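Protein mini spindles (Drosophila melanogaster, PDB 5VJC) probably binds tubulin through TOG domains built of HEAT repeats and thereby promotes microtubule dynamics and mitotic spindle formation. Local coordinates at residues 12-17 with 131-136; 91-96 with 135-140; 98-103 with 142-147. All blocks are in the same frame, centred on the assembly; numbering follows the deposited sequence.

Contact 1: 12-17 with 131-136; sequences SAKNQR and ENEGSS
A salt bridge between Lys14 and Glu133 ties helix 13-22, near the start of the chain, to the first turn of helix 131-142 in the helical TOG domain. The helices themselves stand well apart here. The nearest CA atoms, those of Lys14 and Glu133, are 10.4 Å from each other, and the gap is spanned by two long side chains. Lys14 runs out with CG anti to the backbone N (chi1 -174°) and bends at chi3. This brings its ammonium group to the carboxylate of Glu133, and the two chains cross at about a right angle. Lys14 NZ lies 2.7 Å from Glu133 OE2. It meets that oxygen on the syn side, 17° out of the carboxylate plane. Lys14 CE follows at 3.1 Å from Glu133 OE2. The other oxygen, Glu133 OE1, is held by Tyr127 OH and by the backbone N of Ala130. Lys14 NZ also bonds to Val86 O and to Tyr127 OH, and Tyr127 thus serves both partners of the ion pair. The carboxylate is gripped at both oxygens, which should fix its rotation. Glu133 is buried, and the nearby ammonium group probably favours its ionised form. The contact between the segments is therefore a single ion pair, with both charged groups also bonded to the chain between the two helices.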
ATOM      1  N   SER A  12     -22.363   9.792   9.234  1.00 40.47           N
ATOM      2  CA  SER A  12     -21.158  10.161   9.969  1.00 31.56           C
ATOM      3  C   SER A  12     -20.674   9.016  10.846  1.00 31.22           C
ATOM      4  O   SER A  12     -19.988   9.235  11.843  1.00 31.58           O
ATOM      5  CB  SER A  12     -21.424  11.400  10.828  1.00 38.05           C
ATOM      6  OG  SER A  12     -22.374  11.087  11.830  1.00 38.98           O
ATOM      7  N   ALA A  13     -21.038   7.789  10.481  1.00 32.89           N
ATOM      8  CA  ALA A  13     -20.693   6.631  11.296  1.00 31.97           C
ATOM      9  C   ALA A  13     -19.174   6.378  11.369  1.00 27.48           C
ATOM     10  O   ALA A  13     -18.693   5.694  12.279  1.00 28.00           O
ATOM     11  CB  ALA A  13     -21.410   5.397  10.775  1.00 32.72           C
ATOM     12  N   LYS A  14     -18.419   6.940  10.437  1.00 27.65           N
ATOM     13  CA  LYS A  14     -16.973   6.752  10.460  1.00 27.46           C
ATOM     14  C   LYS A  14     -16.380   7.302  11.757  1.00 25.14           C
ATOM     15  O   LYS A  14     -15.417   6.749  12.296  1.00 23.28           O
ATOM     16  CB  LYS A  14     -16.302   7.414   9.230  1.00 26.47           C
ATOM     17  CG  LYS A  14     -14.809   7.122   9.122  1.00 24.11           C
ATOM     18  CD  LYS A  14     -14.116   8.054   8.115  1.00 25.19           C
ATOM     19  CE  LYS A  14     -14.484   7.685   6.664  1.00 23.20           C
ATOM     20  NZ  LYS A  14     -13.785   8.642   5.751  1.00 25.35           N
ATOM     21  N   ASN A  15     -16.965   8.385  12.272  1.00 27.80           N
ATOM     22  CA  ASN A  15     -16.496   8.942  13.527  1.00 27.69           C
ATOM     23  C   ASN A  15     -16.501   7.913  14.648  1.00 24.47           C
ATOM     24  O   ASN A  15     -15.513   7.778  15.375  1.00 26.59           O
ATOM     25  CB  ASN A  15     -17.339  10.166  13.934  1.00 29.68           C
ATOM     26  CG  ASN A  15     -17.105  11.341  13.017  1.00 34.87           C
ATOM     27  OD1 ASN A  15     -16.034  11.468  12.424  1.00 30.75           O
ATOM     28  ND2 ASN A  15     -18.114  12.182  12.861  1.00 39.73           N
ATOM     29  N   GLN A  16     -17.585   7.160  14.763  1.00 28.91           N
ATOM     30  CA  GLN A  16     -17.677   6.179  15.834  1.00 34.34           C
ATOM     31  C   GLN A  16     -16.713   5.021  15.586  1.00 29.76           C
ATOM     32  O   GLN A  16     -16.175   4.440  16.532  1.00 27.79           O
ATOM     33  CB  GLN A  16     -19.110   5.653  15.991  1.00 33.57           C
ATOM     34  CG  GLN A  16     -19.319   4.881  17.284  1.00 40.34           C
ATOM     35  CD  GLN A  16     -18.956   5.713  18.514  1.00 46.32           C
ATOM     36  OE1 GLN A  16     -19.505   6.801  18.728  1.00 48.09           O
ATOM     37  NE2 GLN A  16     -18.012   5.213  19.314  1.00 39.87           N
ATOM     38  N   ARG A  17     -16.479   4.698  14.318  1.00 24.93           N
ATOM     39  CA  ARG A  17     -15.570   3.601  13.998  1.00 24.84           C
ATOM     40  C   ARG A  17     -14.149   3.986  14.385  1.00 22.84           C
ATOM     41  O   ARG A  17     -13.431   3.195  14.995  1.00 23.31           O
ATOM     42  CB  ARG A  17     -15.667   3.232  12.518  1.00 23.95           C
ATOM     43  CG  ARG A  17     -17.045   2.649  12.128  1.00 26.26           C
ATOM     44  CD  ARG A  17     -16.989   1.984  10.755  1.00 28.32           C
ATOM     45  NE  ARG A  17     -16.728   2.943   9.683  1.00 23.84           N
ATOM     46  CZ  ARG A  17     -17.678   3.567   8.991  1.00 24.49           C
ATOM     47  NH1 ARG A  17     -18.959   3.371   9.288  1.00 26.46           N
ATOM     48  NH2 ARG A  17     -17.345   4.410   8.023  1.00 24.34           N
ATOM     49  N   GLU A 131      -5.482   8.891   9.799  1.00 24.91           N
ATOM     50  CA  GLU A 131      -4.375   8.022  10.198  1.00 24.93           C
ATOM     51  C   GLU A 131      -4.782   6.525  10.122  1.00 26.88           C
ATOM     52  O   GLU A 131      -4.024   5.676   9.625  1.00 20.60           O
ATOM     53  CB  GLU A 131      -3.903   8.386  11.609  1.00 27.61           C
ATOM     54  CG  GLU A 131      -2.859   7.459  12.158  1.00 37.10           C
ATOM     55  CD  GLU A 131      -1.605   7.466  11.306  1.00 45.55           C
ATOM     56  OE1 GLU A 131      -1.108   8.582  11.038  1.00 40.09           O
ATOM     57  OE2 GLU A 131      -1.141   6.368  10.884  1.00 41.92           O
ATOM     58  N   ASN A 132      -5.999   6.229  10.557  1.00 21.17           N
ATOM     59  CA  ASN A 132      -6.492   4.850  10.565  1.00 24.00           C
ATOM     60  C   ASN A 132      -6.719   4.306   9.165  1.00 24.54           C
ATOM     61  O   ASN A 132      -6.471   3.141   8.921  1.00 21.36           O
ATOM     62  CB  ASN A 132      -7.792   4.755  11.354  1.00 23.49           C
ATOM     63  CG  ASN A 132      -7.667   5.371  12.725  1.00 30.12           C
ATOM     64  OD1 ASN A 132      -7.450   6.590  12.870  1.00 26.60           O
ATOM     65  ND2 ASN A 132      -7.785   4.533  13.746  1.00 27.81           N
ATOM     66  N   GLU A 133      -7.195   5.152   8.251  1.00 21.62           N
ATOM     67  CA  GLU A 133      -7.415   4.700   6.881  1.00 21.01           C
ATOM     68  C   GLU A 133      -6.083   4.324   6.218  1.00 19.80           C
ATOM     69  O   GLU A 133      -5.948   3.219   5.684  1.00 20.33           O
ATOM     70  CB  GLU A 133      -8.162   5.758   6.073  1.00 22.22           C
ATOM     71  CG  GLU A 133      -9.632   5.864   6.499  1.00 20.20           C
ATOM     72  CD  GLU A 133     -10.336   7.096   5.987  1.00 23.72           C
ATOM     73  OE1 GLU A 133      -9.678   8.146   5.793  1.00 24.71           O
ATOM     74  OE2 GLU A 133     -11.568   7.017   5.791  1.00 26.39           O
ATOM     75  N   GLY A 134      -5.106   5.222   6.265  1.00 20.96           N
ATOM     76  CA  GLY A 134      -3.758   4.929   5.789  1.00 23.28           C
ATOM     77  C   GLY A 134      -3.147   3.668   6.397  1.00 23.75           C
ATOM     78  O   GLY A 134      -2.659   2.785   5.682  1.00 21.93           O
ATOM     79  N   SER A 135      -3.160   3.584   7.725  1.00 21.15           N
ATOM     80  CA  SER A 135      -2.563   2.452   8.436  1.00 22.60           C
ATOM     81  C   SER A 135      -3.235   1.121   8.130  1.00 18.54           C
ATOM     82  O   SER A 135      -2.586   0.089   8.099  1.00 21.18           O
ATOM     83  CB  SER A 135      -2.618   2.688   9.951  1.00 27.91           C
ATOM     84  OG  SER A 135      -1.570   3.548  10.321  1.00 40.81           O
ATOM     85  N   SER A 136      -4.545   1.148   7.939  1.00 21.50           N
ATOM     86  CA  SER A 136      -5.294  -0.083   7.705  1.00 24.05           C
ATOM     87  C   SER A 136      -5.056  -0.615   6.306  1.00 23.59           C
ATOM     88  O   SER A 136      -5.330  -1.787   6.028  1.00 24.32           O
ATOM     89  CB  SER A 136      -6.784   0.158   7.883  1.00 27.18           C
ATOM     90  OG  SER A 136      -7.261   0.884   6.756  1.00 24.05           O
TER

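Contact 2: 91-96 with 135-140; sequences LILKWL and SSFVPH
The Phe137 ring has the methyl Leu93 CD2 over one face. The methyl sits 3.9 Å from the ring centroid and only 9° off the ring normal, a CH-pi contact close to the ring centre. It is nearly equidistant from the ring atoms, with Leu93 CD2 to Phe137 CD1 at 3.9 Å. Leu93 CB lies above the same face, offset toward the rim, 4.1 Å from Phe137 CD1. The side chains of Leu93 and Phe137 cross at about a right angle. Phe100 packs at the CE1 side of the ring. Phe137 CG is anti to the backbone N (chi1 177°), which carries the ring across toward helix 89-99 and turns a face to the leucine. The CA atoms of Leu93 and Phe137 are 6.1 Å apart, a close approach of two helices. A lesser contact runs beside it: Lys94 CG comes to 4.5 Å from Ser136 OG. That hydroxyl donates to Glu133 O, in the preceding turn of its own helix. The Lys94 amine reaches Gln45 in a weak hydrogen bond. Helix 131-142 is kinked here, ahead of Pro139. The contact lies in the buried interior of the domain. Leu115 of helix 105-124 touches both Leu93 and Phe137, while Val159 and Val163 of helix 150-166 pack on Phe137. The loop residue Trp29 covers Lys94 and Ser136.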
ATOM      1  N   LEU A  91     -14.310   1.496   5.454  1.00 20.42           N
ATOM      2  CA  LEU A  91     -14.887   0.159   5.289  1.00 19.15           C
ATOM      3  C   LEU A  91     -14.498  -0.441   3.935  1.00 21.33           C
ATOM      4  O   LEU A  91     -14.195  -1.629   3.833  1.00 21.73           O
ATOM      5  CB  LEU A  91     -16.423   0.206   5.394  1.00 22.21           C
ATOM      6  CG  LEU A  91     -16.946   0.816   6.705  1.00 25.91           C
ATOM      7  CD1 LEU A  91     -18.480   1.008   6.665  1.00 24.24           C
ATOM      8  CD2 LEU A  91     -16.543  -0.116   7.827  1.00 27.25           C
ATOM      9  N   ILE A  92     -14.546   0.382   2.900  1.00 21.47           N
ATOM     10  CA  ILE A  92     -14.238  -0.104   1.550  1.00 24.33           C
ATOM     11  C   ILE A  92     -12.749  -0.449   1.418  1.00 23.00           C
ATOM     12  O   ILE A  92     -12.406  -1.469   0.805  1.00 23.02           O
ATOM     13  CB  ILE A  92     -14.625   0.919   0.470  1.00 22.71           C
ATOM     14  CG1 ILE A  92     -16.147   1.140   0.461  1.00 24.17           C
ATOM     15  CG2 ILE A  92     -14.176   0.451  -0.902  1.00 27.42           C
ATOM     16  CD1 ILE A  92     -16.943  -0.141   0.379  1.00 29.55           C
ATOM     17  N   LEU A  93     -11.878   0.386   1.995  1.00 21.70           N
ATOM     18  CA  LEU A  93     -10.447   0.093   1.996  1.00 21.35           C
ATOM     19  C   LEU A  93     -10.193  -1.220   2.736  1.00 22.28           C
ATOM     20  O   LEU A  93      -9.440  -2.069   2.241  1.00 20.99           O
ATOM     21  CB  LEU A  93      -9.622   1.240   2.616  1.00 18.48           C
ATOM     22  CG  LEU A  93      -9.612   2.563   1.826  1.00 20.25           C
ATOM     23  CD1 LEU A  93      -8.846   3.652   2.559  1.00 20.68           C
ATOM     24  CD2 LEU A  93      -9.036   2.370   0.376  1.00 17.80           C
ATOM     25  N   LYS A  94     -10.830  -1.395   3.899  1.00 23.23           N
ATOM     26  CA  LYS A  94     -10.697  -2.642   4.665  1.00 25.43           C
ATOM     27  C   LYS A  94     -11.139  -3.853   3.865  1.00 24.34           C
ATOM     28  O   LYS A  94     -10.484  -4.902   3.908  1.00 23.03           O
ATOM     29  CB  LYS A  94     -11.499  -2.594   5.967  1.00 23.26           C
ATOM     30  CG  LYS A  94     -10.863  -1.755   7.066  1.00 29.19           C
ATOM     31  CD  LYS A  94     -11.768  -1.660   8.308  1.00 28.22           C
ATOM     32  CE  LYS A  94     -11.045  -0.906   9.421  1.00 34.55           C
ATOM     33  NZ  LYS A  94     -11.864  -0.817  10.669  1.00 40.67           N
ATOM     34  N   TRP A  95     -12.251  -3.725   3.153  1.00 21.16           N
ATOM     35  CA  TRP A  95     -12.767  -4.866   2.388  1.00 23.04           C
ATOM     36  C   TRP A  95     -11.765  -5.248   1.284  1.00 21.60           C
ATOM     37  O   TRP A  95     -11.563  -6.421   1.000  1.00 24.45           O
ATOM     38  CB  TRP A  95     -14.137  -4.563   1.766  1.00 22.18           C
ATOM     39  CG  TRP A  95     -14.659  -5.717   0.940  1.00 24.24           C
ATOM     40  CD1 TRP A  95     -15.155  -6.905   1.409  1.00 27.60           C
ATOM     41  CD2 TRP A  95     -14.709  -5.802  -0.494  1.00 29.66           C
ATOM     42  NE1 TRP A  95     -15.511  -7.719   0.352  1.00 24.00           N
ATOM     43  CE2 TRP A  95     -15.256  -7.063  -0.822  1.00 26.96           C
ATOM     44  CE3 TRP A  95     -14.360  -4.928  -1.533  1.00 25.13           C
ATOM     45  CZ2 TRP A  95     -15.443  -7.475  -2.137  1.00 32.09           C
ATOM     46  CZ3 TRP A  95     -14.548  -5.344  -2.848  1.00 27.83           C
ATOM     47  CH2 TRP A  95     -15.084  -6.600  -3.136  1.00 30.18           C
ATOM     48  N   LEU A  96     -11.135  -4.252   0.680  1.00 24.15           N
ATOM     49  CA  LEU A  96     -10.161  -4.550  -0.363  1.00 26.91           C
ATOM     50  C   LEU A  96      -8.904  -5.196   0.234  1.00 22.98           C
ATOM     51  O   LEU A  96      -8.349  -6.105  -0.373  1.00 28.72           O
ATOM     52  CB  LEU A  96      -9.834  -3.287  -1.170  1.00 25.10           C
ATOM     53  CG  LEU A  96     -11.088  -2.912  -1.974  1.00 24.22           C
ATOM     54  CD1 LEU A  96     -11.092  -1.457  -2.379  1.00 26.08           C
ATOM     55  CD2 LEU A  96     -11.257  -3.859  -3.202  1.00 28.12           C
ATOM     56  N   SER A 135      -3.160   3.584   7.725  1.00 21.15           N
ATOM     57  CA  SER A 135      -2.563   2.452   8.436  1.00 22.60           C
ATOM     58  C   SER A 135      -3.235   1.121   8.130  1.00 18.54           C
ATOM     59  O   SER A 135      -2.586   0.089   8.099  1.00 21.18           O
ATOM     60  CB  SER A 135      -2.618   2.688   9.951  1.00 27.91           C
ATOM     61  OG  SER A 135      -1.570   3.548  10.321  1.00 40.81           O
ATOM     62  N   SER A 136      -4.545   1.148   7.939  1.00 21.50           N
ATOM     63  CA  SER A 136      -5.294  -0.083   7.705  1.00 24.05           C
ATOM     64  C   SER A 136      -5.056  -0.615   6.306  1.00 23.59           C
ATOM     65  O   SER A 136      -5.330  -1.787   6.028  1.00 24.32           O
ATOM     66  CB  SER A 136      -6.784   0.158   7.883  1.00 27.18           C
ATOM     67  OG  SER A 136      -7.261   0.884   6.756  1.00 24.05           O
ATOM     68  N   PHE A 137      -4.566   0.261   5.424  1.00 20.40           N
ATOM     69  CA  PHE A 137      -4.631   0.008   3.993  1.00 21.41           C
ATOM     70  C   PHE A 137      -3.266  -0.209   3.344  1.00 21.64           C
ATOM     71  O   PHE A 137      -3.064  -1.205   2.680  1.00 21.09           O
ATOM     72  CB  PHE A 137      -5.347   1.167   3.293  1.00 20.28           C
ATOM     73  CG  PHE A 137      -5.396   1.039   1.794  1.00 22.15           C
ATOM     74  CD1 PHE A 137      -6.030  -0.041   1.195  1.00 19.90           C
ATOM     75  CD2 PHE A 137      -4.806   2.005   0.980  1.00 22.47           C
ATOM     76  CE1 PHE A 137      -6.071  -0.165  -0.215  1.00 20.69           C
ATOM     77  CE2 PHE A 137      -4.854   1.900  -0.421  1.00 20.78           C
ATOM     78  CZ  PHE A 137      -5.487   0.817  -1.011  1.00 21.53           C
ATOM     79  N   VAL A 138      -2.349   0.729   3.543  1.00 20.32           N
ATOM     80  CA  VAL A 138      -1.071   0.726   2.821  1.00 26.23           C
ATOM     81  C   VAL A 138      -0.179  -0.522   3.003  1.00 21.49           C
ATOM     82  O   VAL A 138       0.347  -1.008   2.016  1.00 20.18           O
ATOM     83  CB  VAL A 138      -0.265   1.988   3.181  1.00 21.02           C
ATOM     84  CG1 VAL A 138       1.077   2.047   2.418  1.00 19.97           C
ATOM     85  CG2 VAL A 138      -1.113   3.220   2.899  1.00 19.96           C
ATOM     86  N   PRO A 139      -0.013  -1.052   4.243  1.00 24.20           N
ATOM     87  CA  PRO A 139       0.850  -2.240   4.379  1.00 27.06           C
ATOM     88  C   PRO A 139       0.355  -3.418   3.546  1.00 24.99           C
ATOM     89  O   PRO A 139       1.155  -4.186   2.990  1.00 21.88           O
ATOM     90  CB  PRO A 139       0.769  -2.590   5.875  1.00 26.78           C
ATOM     91  CG  PRO A 139       0.283  -1.381   6.531  1.00 27.09           C
ATOM     92  CD  PRO A 139      -0.502  -0.579   5.547  1.00 23.11           C
ATOM     93  N   HIS A 140      -0.971  -3.537   3.465  1.00 20.99           N
ATOM     94  CA  HIS A 140      -1.599  -4.629   2.767  1.00 23.03           C
ATOM     95  C   HIS A 140      -1.523  -4.426   1.273  1.00 22.20           C
ATOM     96  O   HIS A 140      -1.309  -5.387   0.521  1.00 22.18           O
ATOM     97  CB  HIS A 140      -3.054  -4.786   3.222  1.00 21.72           C
ATOM     98  CG  HIS A 140      -3.187  -4.978   4.694  1.00 29.63           C
ATOM     99  ND1 HIS A 140      -2.845  -6.156   5.321  1.00 28.61           N
ATOM    100  CD2 HIS A 140      -3.577  -4.124   5.671  1.00 23.42           C
ATOM    101  CE1 HIS A 140      -3.048  -6.028   6.622  1.00 38.70           C
ATOM    102  NE2 HIS A 140      -3.491  -4.805   6.862  1.00 31.17           N
TER

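Contact 3: 98-103 with 142-147; sequences LRFYDT and LLKIGD
Lys144 and Phe100 have the most surface buried by this contact, with Leu143 and Tyr101 beside them. Lys144 follows helix 131-142, in a type I beta turn from Leu142 to Ile145. The CA atoms of Phe100 and Lys144 are 7.1 Å apart. The lysine chain bends at chi2 and chi3 and folds back along Phe100. Its methylenes pass the base of the aromatic side chain, with Lys144 CD 4.1 Å from Phe100 CB. The bends bring the amine to a backbone oxygen, and Lys144 NZ donates to Phe100 O at 2.8 Å. The approach is almost straight on, with a C=O...N angle of 174°. A water extends the grip: Lys144 NZ donates to it at 2.9 Å, and the water donates to Asp102 O at 2.8 Å. One amine thus holds Phe100 O directly and Asp102 O, two residues on, through water. The second pair lies alongside. Leu143 CD1 packs against the phenol end of Tyr101, 3.5 Å from Tyr101 CZ. The hydroxyl of Tyr101 also bonds to ND1 of His140 in helix 131-142. Leu108 of helix 105-124 touches both Phe100 and Lys144, and Val156 of helix 150-166 touches the lysine. Lys144 is thus amphipathic in its use: its methylenes add to the apolar packing, while its charge is spent on carbonyl oxygen and water. This joins the two inter-helix connections by a side-chain-to-backbone hydrogen bond, with no carboxylate across the contact.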
ATOM      1  N   LEU A  98      -8.791  -7.310   2.527  1.00 20.36           N
ATOM      2  CA  LEU A  98      -9.073  -8.751   2.601  1.00 28.75           C
ATOM      3  C   LEU A  98      -8.883  -9.438   1.245  1.00 31.21           C
ATOM      4  O   LEU A  98      -8.306 -10.512   1.167  1.00 29.99           O
ATOM      5  CB  LEU A  98     -10.490  -9.001   3.115  1.00 32.00           C
ATOM      6  CG  LEU A  98     -10.776  -8.477   4.513  1.00 27.43           C
ATOM      7  CD1 LEU A  98     -12.261  -8.682   4.800  1.00 31.77           C
ATOM      8  CD2 LEU A  98      -9.915  -9.190   5.578  1.00 29.88           C
ATOM      9  N   ARG A  99      -9.345  -8.787   0.180  1.00 38.86           N
ATOM     10  CA  ARG A  99      -9.186  -9.283  -1.187  1.00 37.97           C
ATOM     11  C   ARG A  99      -7.735  -9.335  -1.665  1.00 43.21           C
ATOM     12  O   ARG A  99      -7.423 -10.011  -2.650  1.00 39.26           O
ATOM     13  CB  ARG A  99     -10.001  -8.417  -2.161  1.00 39.05           C
ATOM     14  CG  ARG A  99     -11.495  -8.660  -2.022  1.00 39.78           C
ATOM     15  CD  ARG A  99     -11.701 -10.146  -1.849  1.00 43.32           C
ATOM     16  NE  ARG A  99     -12.958 -10.525  -1.215  1.00 51.34           N
ATOM     17  CZ  ARG A  99     -13.364 -10.127  -0.017  1.00 47.66           C
ATOM     18  NH1 ARG A  99     -12.636  -9.279   0.696  1.00 49.70           N
ATOM     19  NH2 ARG A  99     -14.530 -10.556   0.465  1.00 53.36           N
ATOM     20  N   PHE A 100      -6.852  -8.613  -0.989  1.00 33.82           N
ATOM     21  CA  PHE A 100      -5.440  -8.674  -1.349  1.00 36.52           C
ATOM     22  C   PHE A 100      -4.812 -10.014  -0.962  1.00 37.22           C
ATOM     23  O   PHE A 100      -3.767 -10.379  -1.491  1.00 43.18           O
ATOM     24  CB  PHE A 100      -4.668  -7.528  -0.705  1.00 30.57           C
ATOM     25  CG  PHE A 100      -5.010  -6.171  -1.273  1.00 31.06           C
ATOM     26  CD1 PHE A 100      -5.642  -6.051  -2.498  1.00 28.85           C
ATOM     27  CD2 PHE A 100      -4.710  -5.016  -0.566  1.00 28.67           C
ATOM     28  CE1 PHE A 100      -5.958  -4.796  -3.024  1.00 25.61           C
ATOM     29  CE2 PHE A 100      -5.022  -3.756  -1.083  1.00 27.05           C
ATOM     30  CZ  PHE A 100      -5.645  -3.651  -2.313  1.00 28.77           C
ATOM     31  N   TYR A 101      -5.443 -10.745  -0.046  1.00 37.83           N
ATOM     32  CA  TYR A 101      -4.905 -12.038   0.388  1.00 39.48           C
ATOM     33  C   TYR A 101      -5.501 -13.211  -0.384  1.00 45.84           C
ATOM     34  O   TYR A 101      -4.999 -14.332  -0.311  1.00 48.97           O
ATOM     35  CB  TYR A 101      -5.121 -12.218   1.885  1.00 36.54           C
ATOM     36  CG  TYR A 101      -4.258 -11.277   2.677  1.00 35.83           C
ATOM     37  CD1 TYR A 101      -4.690  -9.985   2.963  1.00 37.13           C
ATOM     38  CD2 TYR A 101      -2.988 -11.651   3.090  1.00 35.14           C
ATOM     39  CE1 TYR A 101      -3.897  -9.103   3.672  1.00 34.70           C
ATOM     40  CE2 TYR A 101      -2.184 -10.774   3.795  1.00 37.16           C
ATOM     41  CZ  TYR A 101      -2.647  -9.506   4.087  1.00 34.02           C
ATOM     42  OH  TYR A 101      -1.858  -8.636   4.794  1.00 34.66           O
ATOM     43  N   ASP A 102      -6.564 -12.950  -1.135  1.00 51.45           N
ATOM     44  CA  ASP A 102      -7.117 -13.967  -2.019  1.00 55.44           C
ATOM     45  C   ASP A 102      -6.226 -14.092  -3.244  1.00 57.49           C
ATOM     46  O   ASP A 102      -5.503 -13.158  -3.601  1.00 55.97           O
ATOM     47  CB  ASP A 102      -8.559 -13.630  -2.411  1.00 60.95           C
ATOM     48  CG  ASP A 102      -9.502 -13.543  -1.198  1.00 55.82           C
ATOM     49  OD1 ASP A 102      -9.109 -13.949  -0.077  1.00 56.30           O
ATOM     50  OD2 ASP A 102     -10.649 -13.079  -1.376  1.00 50.00           O
ATOM     51  N   THR A 103      -6.266 -15.253  -3.884  1.00 64.10           N
ATOM     52  CA  THR A 103      -5.314 -15.554  -4.948  1.00 64.50           C
ATOM     53  C   THR A 103      -5.854 -15.251  -6.332  1.00 62.47           C
ATOM     54  O   THR A 103      -5.337 -15.775  -7.321  1.00 65.83           O
ATOM     55  CB  THR A 103      -4.885 -17.041  -4.935  1.00 67.21           C
ATOM     56  OG1 THR A 103      -6.034 -17.868  -5.138  1.00 69.17           O
ATOM     57  CG2 THR A 103      -4.223 -17.412  -3.610  1.00 66.88           C
ATOM     58  N   LEU A 142       0.870  -2.748  -0.197  1.00 20.94           N
ATOM     59  CA  LEU A 142       2.279  -2.930  -0.539  1.00 27.21           C
ATOM     60  C   LEU A 142       2.684  -4.394  -0.679  1.00 26.50           C
ATOM     61  O   LEU A 142       3.609  -4.706  -1.430  1.00 24.57           O
ATOM     62  CB  LEU A 142       3.169  -2.253   0.494  1.00 21.61           C
ATOM     63  CG  LEU A 142       3.514  -0.809   0.136  1.00 30.48           C
ATOM     64  CD1 LEU A 142       3.943  -0.065   1.384  1.00 27.85           C
ATOM     65  CD2 LEU A 142       4.634  -0.787  -0.909  1.00 26.05           C
ATOM     66  N   LEU A 143       1.997  -5.278   0.045  1.00 23.62           N
ATOM     67  CA  LEU A 143       2.208  -6.719  -0.071  1.00 24.13           C
ATOM     68  C   LEU A 143       2.108  -7.221  -1.495  1.00 27.05           C
ATOM     69  O   LEU A 143       2.748  -8.196  -1.846  1.00 27.52           O
ATOM     70  CB  LEU A 143       1.200  -7.492   0.788  1.00 23.83           C
ATOM     71  CG  LEU A 143       1.558  -7.609   2.271  1.00 33.41           C
ATOM     72  CD1 LEU A 143       0.544  -8.513   2.950  1.00 41.08           C
ATOM     73  CD2 LEU A 143       2.986  -8.148   2.474  1.00 39.36           C
ATOM     74  N   LYS A 144       1.290  -6.560  -2.306  1.00 26.55           N
ATOM     75  CA  LYS A 144       1.101  -6.983  -3.683  1.00 24.73           C
ATOM     76  C   LYS A 144       2.101  -6.340  -4.668  1.00 25.06           C
ATOM     77  O   LYS A 144       2.068  -6.639  -5.861  1.00 26.85           O
ATOM     78  CB  LYS A 144      -0.326  -6.672  -4.138  1.00 23.73           C
ATOM     79  CG  LYS A 144      -1.437  -7.153  -3.214  1.00 29.64           C
ATOM     80  CD  LYS A 144      -1.132  -8.491  -2.544  1.00 31.25           C
ATOM     81  CE  LYS A 144      -1.396  -9.659  -3.440  1.00 41.40           C
ATOM     82  NZ  LYS A 144      -1.303 -10.920  -2.637  1.00 42.62           N
ATOM     83  N   ILE A 145       2.986  -5.471  -4.197  1.00 22.49           N
ATOM     84  CA  ILE A 145       3.839  -4.755  -5.155  1.00 22.73           C
ATOM     85  C   ILE A 145       4.838  -5.726  -5.792  1.00 26.71           C
ATOM     86  O   ILE A 145       5.371  -5.469  -6.876  1.00 26.17           O
ATOM     87  CB  ILE A 145       4.599  -3.573  -4.531  1.00 22.36           C
ATOM     88  CG1 ILE A 145       4.973  -2.557  -5.621  1.00 19.45           C
ATOM     89  CG2 ILE A 145       5.845  -4.047  -3.773  1.00 21.95           C
ATOM     90  CD1 ILE A 145       5.647  -1.299  -5.101  1.00 24.54           C
ATOM     91  N   GLY A 146       5.039  -6.869  -5.147  1.00 24.29           N
ATOM     92  CA  GLY A 146       5.929  -7.879  -5.681  1.00 29.47           C
ATOM     93  C   GLY A 146       5.197  -9.040  -6.325  1.00 31.33           C
ATOM     94  O   GLY A 146       5.778 -10.105  -6.507  1.00 31.99           O
ATOM     95  N   ASP A 147       3.924  -8.846  -6.666  1.00 29.38           N
ATOM     96  CA  ASP A 147       3.123  -9.930  -7.257  1.00 29.28           C
ATOM     97  C   ASP A 147       3.796 -10.522  -8.513  1.00 31.28           C
ATOM     98  O   ASP A 147       4.471  -9.796  -9.242  1.00 27.03           O
ATOM     99  CB  ASP A 147       1.733  -9.408  -7.613  1.00 27.03           C
ATOM    100  CG  ASP A 147       0.712 -10.521  -7.779  1.00 32.39           C
ATOM    101  OD1 ASP A 147       0.458 -10.935  -8.932  1.00 29.70           O
ATOM    102  OD2 ASP A 147       0.179 -10.982  -6.753  1.00 32.27           O
TER
HETATM  103  O   HOH W   1      -2.699 -13.111  -3.841  1.00 57.11           O

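How the contacts relate
Contact 2 is the buried one of the three, and it is apolar, a leucine methyl over a phenylalanine ring. Contacts 1 and 3 are only partly buried and depend on lysines. In contact 1 the lysine meets a carboxylate. In contact 3 it meets a backbone carbonyl and a water. Helix 131-142 serves contacts 1 and 2, which share Ser135 and Ser136, and its following loop serves contact 3. Helix 89-99 takes part in contacts 2 and 3. These two touch directly, through both ring packing and a polar pair. The centres of contacts 1 and 3 are about 22 Å apart, with contact 2 between them.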